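Local coordinates for protein peptidoglycan N-acetylglucosamine deacetylase (Agathobacter rectalis, PDB 5JMU) that probably removes acetyl groups from the N-acetylglucosamine units of peptidoglycan, through the zinc-binding, NodB-type catalytic domain described here, at residues Y23-D28 and K47-V52; L41-V46 and A195-I200; W150-G155 and S181-H186. One frame throughout, in Å; residues are numbered along the deposited sequence.

Interaction 1. Residues Y23-D28 and K47-V52. With ZN (zinc ion), chain C.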
loop_
_atom_site.group_PDB
_atom_site.type_symbol
_atom_site.label_atom_id
_atom_site.label_comp_id
_atom_site.label_asym_id
_atom_site.label_seq_id
_atom_site.Cartn_x
_atom_site.Cartn_y
_atom_site.Cartn_z
ATOM N N TYR A 23 -9.531 -3.629 -2.614
ATOM C CA TYR A 23 -8.777 -2.479 -2.130
ATOM C C TYR A 23 -7.627 -2.319 -3.107
ATOM O O TYR A 23 -6.660 -3.100 -3.046
ATOM C CB TYR A 23 -8.247 -2.705 -0.712
ATOM C CG TYR A 23 -9.312 -2.916 0.366
ATOM C CD1 TYR A 23 -9.937 -1.845 0.997
ATOM C CD2 TYR A 23 -9.612 -4.213 0.814
ATOM C CE1 TYR A 23 -10.875 -2.068 2.008
ATOM C CE2 TYR A 23 -10.556 -4.443 1.829
ATOM C CZ TYR A 23 -11.182 -3.368 2.425
ATOM O OH TYR A 23 -12.106 -3.603 3.424
ATOM N N LEU A 24 -7.700 -1.328 -4.005
ATOM C CA LEU A 24 -6.538 -1.024 -4.848
ATOM C C LEU A 24 -5.528 -0.274 -3.985
ATOM O O LEU A 24 -5.883 0.696 -3.272
ATOM C CB LEU A 24 -6.929 -0.142 -6.055
ATOM C CG LEU A 24 -7.798 -0.802 -7.100
ATOM C CD1 LEU A 24 -8.203 0.246 -8.158
ATOM C CD2 LEU A 24 -7.027 -1.934 -7.735
ATOM N N THR A 25 -4.279 -0.729 -3.994
ATOM C CA THR A 25 -3.239 -0.041 -3.222
ATOM C C THR A 25 -2.029 0.204 -4.080
ATOM O O THR A 25 -1.708 -0.572 -4.986
ATOM C CB THR A 25 -2.816 -0.822 -1.952
ATOM O OG1 THR A 25 -1.989 -1.968 -2.286
ATOM C CG2 THR A 25 -4.063 -1.301 -1.201
ATOM N N PHE A 26 -1.314 1.281 -3.775
ATOM C CA PHE A 26 -0.189 1.737 -4.603
ATOM C C PHE A 26 1.017 2.063 -3.724
ATOM O O PHE A 26 0.922 2.961 -2.846
ATOM C CB PHE A 26 -0.612 2.982 -5.413
ATOM C CG PHE A 26 -1.772 2.693 -6.349
ATOM C CD1 PHE A 26 -1.528 2.120 -7.609
ATOM C CD2 PHE A 26 -3.083 2.945 -5.949
ATOM C CE1 PHE A 26 -2.588 1.777 -8.479
ATOM C CE2 PHE A 26 -4.166 2.624 -6.798
ATOM C CZ PHE A 26 -3.910 2.029 -8.065
ATOM N N ASP A 27 2.147 1.415 -4.030
ATOM C CA ASP A 27 3.398 1.619 -3.276
ATOM C C ASP A 27 4.356 2.458 -4.029
ATOM O O ASP A 27 4.352 2.475 -5.271
ATOM C CB ASP A 27 4.173 0.299 -3.022
ATOM C CG ASP A 27 3.612 -0.531 -1.887
ATOM O OD1 ASP A 27 2.518 -0.237 -1.379
ATOM O OD2 ASP A 27 4.309 -1.531 -1.587
ATOM N N ASP A 28 5.216 3.107 -3.258
ATOM C CA ASP A 28 6.505 3.680 -3.699
ATOM C C ASP A 28 6.414 5.122 -4.201
ATOM O O ASP A 28 7.447 5.762 -4.324
ATOM C CB ASP A 28 7.187 2.831 -4.805
ATOM C CG ASP A 28 7.896 1.607 -4.277
ATOM O OD1 ASP A 28 7.600 1.144 -3.143
ATOM O OD2 ASP A 28 8.659 1.010 -5.043
ATOM N N LYS A 47 -11.987 5.280 -4.512
ATOM C CA LYS A 47 -10.950 5.665 -3.567
ATOM C C LYS A 47 -9.963 4.507 -3.446
ATOM O O LYS A 47 -10.334 3.331 -3.578
ATOM C CB LYS A 47 -11.514 6.029 -2.196
ATOM C CG LYS A 47 -12.667 7.061 -2.280
ATOM C CD LYS A 47 -12.259 8.323 -3.110
ATOM C CE LYS A 47 -13.435 9.255 -3.308
ATOM N NZ LYS A 47 -13.085 10.439 -4.114
ATOM N N ALA A 48 -8.695 4.838 -3.233
ATOM C CA ALA A 48 -7.653 3.829 -3.122
ATOM C C ALA A 48 -6.782 4.145 -1.930
ATOM O O ALA A 48 -7.060 5.071 -1.156
ATOM C CB ALA A 48 -6.803 3.780 -4.423
ATOM N N THR A 49 -5.697 3.387 -1.794
ATOM C CA THR A 49 -4.807 3.552 -0.666
ATOM C C THR A 49 -3.404 3.730 -1.210
ATOM O O THR A 49 -2.964 2.927 -2.021
ATOM C CB THR A 49 -4.851 2.315 0.248
ATOM O OG1 THR A 49 -6.186 2.067 0.678
ATOM C CG2 THR A 49 -3.966 2.528 1.468
ATOM N N PHE A 50 -2.701 4.762 -0.735
ATOM C CA PHE A 50 -1.324 5.031 -1.169
ATOM C C PHE A 50 -0.359 4.801 -0.039
ATOM O O PHE A 50 -0.483 5.437 1.017
ATOM C CB PHE A 50 -1.216 6.472 -1.680
ATOM C CG PHE A 50 -1.980 6.667 -2.955
ATOM C CD1 PHE A 50 -1.390 6.433 -4.198
ATOM C CD2 PHE A 50 -3.335 7.013 -2.901
ATOM C CE1 PHE A 50 -2.132 6.615 -5.399
ATOM C CE2 PHE A 50 -4.084 7.161 -4.086
ATOM C CZ PHE A 50 -3.468 6.951 -5.344
ATOM N N PHE A 51 0.593 3.900 -0.263
ATOM C CA PHE A 51 1.658 3.647 0.721
ATOM C C PHE A 51 2.881 4.410 0.235
ATOM O O PHE A 51 3.565 3.968 -0.699
ATOM C CB PHE A 51 1.905 2.137 0.857
ATOM C CG PHE A 51 0.758 1.419 1.505
ATOM C CD1 PHE A 51 0.656 1.400 2.887
ATOM C CD2 PHE A 51 -0.204 0.790 0.747
ATOM C CE1 PHE A 51 -0.384 0.714 3.526
ATOM C CE2 PHE A 51 -1.268 0.107 1.367
ATOM C CZ PHE A 51 -1.352 0.056 2.772
ATOM N N VAL A 52 3.144 5.565 0.864
ATOM C CA VAL A 52 4.027 6.563 0.249
ATOM C C VAL A 52 5.474 6.578 0.765
ATOM O O VAL A 52 5.799 6.017 1.835
ATOM C CB VAL A 52 3.399 7.989 0.394
ATOM C CG1 VAL A 52 2.039 8.031 -0.352
ATOM C CG2 VAL A 52 3.213 8.375 1.848
HETATM ZN ZN ZN C . 8.224 -0.558 -2.053
HETATM O O HOH W 1 -9.872 0.636 -4.193
HETATM O O HOH W 2 -7.635 0.650 -1.165
HETATM O O HOH W 3 6.630 -1.679 -2.714
HETATM O O HOH W 4 9.175 -1.296 -3.789
HETATM O O HOH W 5 8.915 -2.363 -1.065
#
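Phe26 and Phe50 stand side by side on one face of the sheet, their rings close to parallel (planes 25° apart) but slid past each other so that they scarcely overlap. Both have CG turned away from the carbonyl carbon (chi1 -61° and -68°), which sends the two rings out in the same direction and brings Phe50 CD1 to 3.7 Å from Phe26 CB. The methyl of Ala48 fills in at the edge of the Phe26 ring, with Ala48 CB 3.7 Å from Phe26 CE2. Leu37 packs on both rings, so this face lies buried under helix 34-43, which suits large apolar side chains.

On the other face Phe51 slants across Thr25 and Asp27. Its ring edge meets Thr25, Phe51 CE2 lying 3.8 Å from Thr25 CB, and Phe51 CD2 lies 3.6 Å from Asp27 OD1, an oxygen salt-bridged to Arg115. With an alanine at Phe51, the loss of the ring would probably open a gap beside Thr25 and Asp27 OD1.

Parallel-strand bonds join the backbones, among them Phe51 N to Phe26 O at 2.8 Å, as expected within a beta-alpha-beta unit. The last, Asp28 N to Phe51 O at 3.2 Å, holds Asp28 where the chain leaves the strand. Asp28 OD1 binds the zinc ion at 2.1 Å, with His76, His80 and three waters completing the shell. Asp28 OD2 takes a bond from one of these waters, while Asp27 meets the metal through another, which donates to Asp27 OD2 at 2.6 Å, consistent with the family pattern in which Asp27 is the probable catalytic base.

Interaction 2. Residues L41-V46 and A195-I200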
loop_
_atom_site.group_PDB
_atom_site.type_symbol
_atom_site.label_atom_id
_atom_site.label_comp_id
_atom_site.label_asym_id
_atom_site.label_seq_id
_atom_site.Cartn_x
_atom_site.Cartn_y
_atom_site.Cartn_z
ATOM N N LEU A 41 -8.867 7.677 -11.062
ATOM C CA LEU A 41 -9.678 7.271 -9.910
ATOM C C LEU A 41 -10.894 8.190 -9.781
ATOM O O LEU A 41 -12.003 7.710 -9.487
ATOM C CB LEU A 41 -8.832 7.266 -8.624
ATOM C CG LEU A 41 -7.711 6.231 -8.619
ATOM C CD1 LEU A 41 -6.765 6.483 -7.436
ATOM C CD2 LEU A 41 -8.261 4.765 -8.633
ATOM N N ASP A 42 -10.688 9.492 -10.002
ATOM C CA ASP A 42 -11.801 10.444 -9.979
ATOM C C ASP A 42 -12.817 10.170 -11.088
ATOM O O ASP A 42 -14.026 10.299 -10.881
ATOM C CB ASP A 42 -11.295 11.860 -10.132
ATOM C CG ASP A 42 -10.772 12.434 -8.839
ATOM O OD1 ASP A 42 -10.947 11.793 -7.757
ATOM O OD2 ASP A 42 -10.183 13.537 -8.903
ATOM N N LYS A 43 -12.326 9.799 -12.268
ATOM C CA LYS A 43 -13.204 9.504 -13.380
ATOM C C LYS A 43 -14.216 8.402 -13.028
ATOM O O LYS A 43 -15.369 8.479 -13.455
ATOM C CB LYS A 43 -12.379 9.109 -14.604
ATOM C CG LYS A 43 -13.204 8.766 -15.832
ATOM C CD LYS A 43 -12.280 8.417 -16.994
ATOM C CE LYS A 43 -13.067 8.009 -18.244
ATOM N NZ LYS A 43 -12.138 7.639 -19.363
ATOM N N TYR A 44 -13.807 7.438 -12.205
ATOM C CA TYR A 44 -14.651 6.291 -11.860
ATOM C C TYR A 44 -15.171 6.417 -10.436
ATOM O O TYR A 44 -15.800 5.499 -9.934
ATOM C CB TYR A 44 -13.866 4.967 -12.043
ATOM C CG TYR A 44 -13.651 4.738 -13.525
ATOM C CD1 TYR A 44 -14.628 4.113 -14.297
ATOM C CD2 TYR A 44 -12.528 5.257 -14.171
ATOM C CE1 TYR A 44 -14.466 3.960 -15.658
ATOM C CE2 TYR A 44 -12.368 5.118 -15.560
ATOM C CZ TYR A 44 -13.322 4.468 -16.277
ATOM O OH TYR A 44 -13.171 4.352 -17.649
ATOM N N ASN A 45 -14.870 7.549 -9.790
ATOM C CA ASN A 45 -15.319 7.796 -8.411
ATOM C C ASN A 45 -14.909 6.656 -7.456
ATOM O O ASN A 45 -15.717 6.128 -6.674
ATOM C CB ASN A 45 -16.827 8.007 -8.407
ATOM C CG ASN A 45 -17.353 8.554 -7.067
ATOM O OD1 ASN A 45 -16.692 9.327 -6.401
ATOM N ND2 ASN A 45 -18.534 8.135 -6.693
ATOM N N VAL A 46 -13.637 6.279 -7.517
ATOM C CA VAL A 46 -13.074 5.201 -6.697
ATOM C C VAL A 46 -12.013 5.767 -5.757
ATOM O O VAL A 46 -11.229 6.637 -6.183
ATOM C CB VAL A 46 -12.436 4.101 -7.625
ATOM C CG1 VAL A 46 -11.410 3.206 -6.874
ATOM C CG2 VAL A 46 -13.591 3.258 -8.327
ATOM N N ALA A 195 -2.978 0.526 -16.336
ATOM C CA ALA A 195 -3.865 -0.625 -16.243
ATOM C C ALA A 195 -5.102 -0.354 -15.381
ATOM O O ALA A 195 -6.075 -1.089 -15.417
ATOM C CB ALA A 195 -3.096 -1.816 -15.658
ATOM N N VAL A 196 -5.049 0.693 -14.571
ATOM C CA VAL A 196 -6.047 0.838 -13.507
ATOM C C VAL A 196 -7.455 1.066 -14.087
ATOM O O VAL A 196 -8.445 0.489 -13.589
ATOM C CB VAL A 196 -5.663 1.990 -12.565
ATOM C CG1 VAL A 196 -6.823 2.336 -11.603
ATOM C CG2 VAL A 196 -4.393 1.599 -11.775
ATOM N N GLU A 197 -7.542 1.836 -15.173
ATOM C CA GLU A 197 -8.852 2.066 -15.772
ATOM C C GLU A 197 -9.602 0.773 -16.174
ATOM O O GLU A 197 -10.792 0.573 -15.836
ATOM C CB GLU A 197 -8.732 3.020 -16.983
ATOM C CG GLU A 197 -10.079 3.266 -17.655
ATOM C CD GLU A 197 -10.076 4.479 -18.587
ATOM O OE1 GLU A 197 -9.061 4.722 -19.277
ATOM O OE2 GLU A 197 -11.100 5.180 -18.631
ATOM N N GLN A 198 -8.924 -0.119 -16.893
ATOM C CA GLN A 198 -9.545 -1.380 -17.285
ATOM C C GLN A 198 -9.845 -2.265 -16.083
ATOM O O GLN A 198 -10.867 -2.956 -16.087
ATOM C CB GLN A 198 -8.655 -2.123 -18.243
ATOM C CG GLN A 198 -8.696 -1.587 -19.645
ATOM C CD GLN A 198 -7.545 -2.197 -20.431
ATOM O OE1 GLN A 198 -7.680 -3.274 -21.025
ATOM N NE2 GLN A 198 -6.395 -1.544 -20.401
ATOM N N ILE A 199 -8.975 -2.233 -15.057
ATOM C CA ILE A 199 -9.227 -3.002 -13.844
ATOM C C ILE A 199 -10.527 -2.524 -13.173
ATOM O O ILE A 199 -11.368 -3.344 -12.780
ATOM C CB ILE A 199 -8.016 -2.888 -12.872
ATOM C CG1 ILE A 199 -6.830 -3.703 -13.429
ATOM C CG2 ILE A 199 -8.364 -3.392 -11.464
ATOM C CD1 ILE A 199 -5.446 -3.289 -12.778
ATOM N N ILE A 200 -10.701 -1.213 -13.056
ATOM C CA ILE A 200 -11.931 -0.669 -12.477
ATOM C C ILE A 200 -13.163 -0.991 -13.356
ATOM O O ILE A 200 -14.226 -1.395 -12.816
ATOM C CB ILE A 200 -11.819 0.834 -12.248
ATOM C CG1 ILE A 200 -10.799 1.114 -11.123
ATOM C CG2 ILE A 200 -13.208 1.395 -11.839
ATOM C CD1 ILE A 200 -10.405 2.595 -11.034
#
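Ile200 buries the most surface here, and its CG2 methyl does most of the touching. That methyl lies 3.6 Å from Tyr44 CB, close to the root of the tyrosine ring, and meets Val46 CG2 tip to tip at 4.0 Å. The other branch of Ile200 ends in CD1, which comes to 3.9 Å from Leu41 CD2, the two side chains crossing at about a right angle. A branched isoleucine fits because its two arms can serve neighbours on both the helix and the chain that leaves it. Leu41 CD2 also touches Val196 CG1, one helical turn before Ile200.

The contact joins the C-terminal end of helix 34-43 to the first turns of helix 196-205, two helices that pack outside the parallel sheet of the NodB domain. Helix 34-43 closes in a Schellman motif: Asn45 takes a positive phi of 54°, Val46 N bonds back to Leu41 O at 2.9 Å, and Asn45 N bonds to Asp42 O. This turn points Val46 in toward Ile200.

Nearer the surface, Tyr44 and Glu197 cross at about a right angle, ring and carboxylate planes 77° apart, and Glu197 OE2 reaches the hydroxyl end of the ring at its edge, in plane. Tyrosine suits the place by offering an apolar CB and ring to Ile200 and a hydroxyl at the far end. The hydrogen bond from Tyr44 OH to OE2 is modelled as very short, so its exact length is doubtful. Glu197, extended with CG opposite the backbone N (chi1 179°), is long enough to bring this one oxygen to a second donor as well, Lys43 NZ, which forms a 2.8 Å salt bridge on the syn lone pair of Glu197 OE2. Lys43 is itself fully extended, its long chain spanning the gap.

Interaction 3. Residues W150-G155 and S181-H186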
loop_
_atom_site.group_PDB
_atom_site.type_symbol
_atom_site.label_atom_id
_atom_site.label_comp_id
_atom_site.label_asym_id
_atom_site.label_seq_id
_atom_site.Cartn_x
_atom_site.Cartn_y
_atom_site.Cartn_z
ATOM N N TRP A 150 -0.690 -7.914 1.128
ATOM C CA TRP A 150 -1.594 -7.958 -0.026
ATOM C C TRP A 150 -1.925 -9.417 -0.336
ATOM O O TRP A 150 -1.227 -10.310 0.130
ATOM C CB TRP A 150 -0.952 -7.288 -1.266
ATOM C CG TRP A 150 0.349 -7.955 -1.662
ATOM C CD1 TRP A 150 0.526 -8.930 -2.643
ATOM C CD2 TRP A 150 1.659 -7.693 -1.117
ATOM N NE1 TRP A 150 1.862 -9.297 -2.692
ATOM C CE2 TRP A 150 2.570 -8.552 -1.771
ATOM C CE3 TRP A 150 2.152 -6.806 -0.132
ATOM C CZ2 TRP A 150 3.956 -8.551 -1.481
ATOM C CZ3 TRP A 150 3.517 -6.826 0.166
ATOM C CH2 TRP A 150 4.399 -7.685 -0.509
ATOM N N ASN A 151 -3.009 -9.657 -1.090
ATOM C CA ASN A 151 -3.280 -11.016 -1.530
ATOM C C ASN A 151 -3.571 -11.094 -3.040
ATOM O O ASN A 151 -3.985 -12.150 -3.508
ATOM C CB ASN A 151 -4.452 -11.645 -0.737
ATOM C CG ASN A 151 -5.743 -10.880 -0.906
ATOM O OD1 ASN A 151 -5.822 -9.937 -1.686
ATOM N ND2 ASN A 151 -6.782 -11.300 -0.180
ATOM N N VAL A 152 -3.363 -10.009 -3.779
ATOM C CA VAL A 152 -3.390 -10.065 -5.259
ATOM C C VAL A 152 -2.148 -9.390 -5.788
ATOM O O VAL A 152 -1.934 -8.211 -5.516
ATOM C CB VAL A 152 -4.654 -9.375 -5.834
ATOM C CG1 VAL A 152 -4.603 -9.271 -7.384
ATOM C CG2 VAL A 152 -5.868 -10.135 -5.389
ATOM N N SER A 153 -1.314 -10.145 -6.505
ATOM C CA SER A 153 -0.157 -9.554 -7.177
ATOM C C SER A 153 -0.499 -9.057 -8.553
ATOM O O SER A 153 -1.207 -9.712 -9.305
ATOM C CB SER A 153 0.945 -10.558 -7.275
ATOM O OG SER A 153 1.342 -10.800 -5.924
ATOM N N SER A 154 -0.010 -7.859 -8.866
ATOM C CA SER A 154 -0.200 -7.332 -10.221
ATOM C C SER A 154 0.925 -7.747 -11.154
ATOM O O SER A 154 0.805 -7.567 -12.357
ATOM C CB SER A 154 -0.268 -5.805 -10.190
ATOM O OG SER A 154 0.998 -5.333 -9.763
ATOM N N GLY A 155 2.004 -8.296 -10.608
ATOM C CA GLY A 155 3.177 -8.627 -11.381
ATOM C C GLY A 155 4.006 -7.421 -11.776
ATOM O O GLY A 155 4.929 -7.578 -12.568
ATOM N N SER A 181 -10.153 -8.614 -1.657
ATOM C CA SER A 181 -8.815 -8.546 -2.263
ATOM C C SER A 181 -8.111 -7.274 -1.880
ATOM O O SER A 181 -8.727 -6.219 -1.897
ATOM C CB SER A 181 -8.877 -8.570 -3.803
ATOM O OG SER A 181 -9.452 -9.794 -4.287
ATOM N N VAL A 182 -6.795 -7.382 -1.628
ATOM C CA VAL A 182 -5.912 -6.217 -1.482
ATOM C C VAL A 182 -4.888 -6.378 -2.595
ATOM O O VAL A 182 -4.078 -7.308 -2.575
ATOM C CB VAL A 182 -5.191 -6.181 -0.106
ATOM C CG1 VAL A 182 -4.207 -5.013 -0.040
ATOM C CG2 VAL A 182 -6.246 -6.114 1.027
ATOM N N VAL A 183 -4.947 -5.474 -3.568
ATOM C CA VAL A 183 -4.114 -5.535 -4.781
ATOM C C VAL A 183 -2.865 -4.689 -4.596
ATOM O O VAL A 183 -3.008 -3.530 -4.136
ATOM C CB VAL A 183 -4.900 -4.984 -5.968
ATOM C CG1 VAL A 183 -4.024 -5.052 -7.299
ATOM C CG2 VAL A 183 -6.230 -5.760 -6.150
ATOM N N LEU A 184 -1.697 -5.244 -4.887
ATOM C CA LEU A 184 -0.463 -4.475 -4.871
ATOM C C LEU A 184 -0.099 -3.971 -6.249
ATOM O O LEU A 184 0.155 -4.777 -7.132
ATOM C CB LEU A 184 0.713 -5.347 -4.364
ATOM C CG LEU A 184 2.150 -4.803 -4.441
ATOM C CD1 LEU A 184 2.252 -3.532 -3.538
ATOM C CD2 LEU A 184 3.136 -5.850 -3.965
ATOM N N GLN A 185 -0.077 -2.653 -6.441
ATOM C CA GLN A 185 0.543 -2.035 -7.604
ATOM C C GLN A 185 1.508 -0.948 -7.127
ATOM O O GLN A 185 1.546 -0.594 -5.937
ATOM C CB GLN A 185 -0.474 -1.410 -8.567
ATOM C CG GLN A 185 -1.350 -2.434 -9.285
ATOM C CD GLN A 185 -2.427 -1.742 -10.107
ATOM O OE1 GLN A 185 -3.573 -1.551 -9.645
ATOM N NE2 GLN A 185 -2.067 -1.345 -11.344
ATOM N N HIS A 186 2.259 -0.384 -8.073
ATOM C CA HIS A 186 3.204 0.662 -7.760
ATOM C C HIS A 186 2.900 1.847 -8.644
ATOM O O HIS A 186 3.021 1.731 -9.880
ATOM C CB HIS A 186 4.645 0.169 -8.016
ATOM C CG HIS A 186 5.087 -0.912 -7.060
ATOM N ND1 HIS A 186 4.670 -2.225 -7.172
ATOM C CD2 HIS A 186 5.904 -0.869 -5.975
ATOM C CE1 HIS A 186 5.207 -2.944 -6.198
ATOM N NE2 HIS A 186 5.964 -2.148 -5.457
HETATM O O HOH W 6 2.169 -7.128 -7.403
#
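Trp150 and Asn151 both place CG between the backbone N and the carbonyl carbon (chi1 59° and 61°), which lays the indole over Leu184 and folds the amide back to Val182. Leu184, its CG opposite the backbone N, sends CD2 over the centre of the indole's six-membered ring, 3.6 Å from the centroid, in a CH-pi contact. Leucine suits the place because one methyl can stand over a broad flat surface while Leu184 CB packs against the pyrrole side, 3.8 Å from Trp150 CG.

The Asn151 amide pairs with backbone groups as a peptide unit would: OD1 accepts the Val182 N-H at 2.7 Å in an almost straight bond (169°), while ND2 is bonded to Val180 O. Val182 O in turn is gripped by two donors, Asn151 N in the carbonyl plane and Val152 N well out of it. Beyond them Leu184 N meets Val152 O at 3.0 Å, giving a parallel bridge between Val152 and Val183, in a short and weakly bonded strand; their side chains touch on the face covered by helix 164-175.

Ser154 OG donates to Leu184 O at 2.8 Å and accepts from Asp156 N, so a small hydroxyl and a water, bridging from Ser154 N, share that carbonyl.

Strand 180-186 thus presents Leu184 beside Trp150, the nearest atom of the Leu184 side chain about 7 Å from the zinc ion, an apolar wall consistent with the pocket that receives the acetyl methyl group in related deacetylases. His186, bonded to Asp156 and packed on Asp28, is consistent with the probable catalytic acid of this family.

From the N terminus, strand 21-27 runs into helix 34-43 and on to strand 49-53, and interaction 1 closes this short beta-alpha-beta loop. Interaction 2 starts inside it, at residues 41-46, and closes only at 195-200, so the two cross. Interaction 3 begins after interaction 1 has ended and is nested within the long loop of interaction 2, closing a second beta-alpha-beta unit. Strands 21-27 and 180-186 are neighbours in one sheet, paired by backbone hydrogen bonds, with Thr25 OG1 adding one to Val183 O, so interactions 1 and 3 extend it in opposite directions. Interaction 2 joins two helices that reach this sheet, Val196 packing against both Phe26 and Gln185.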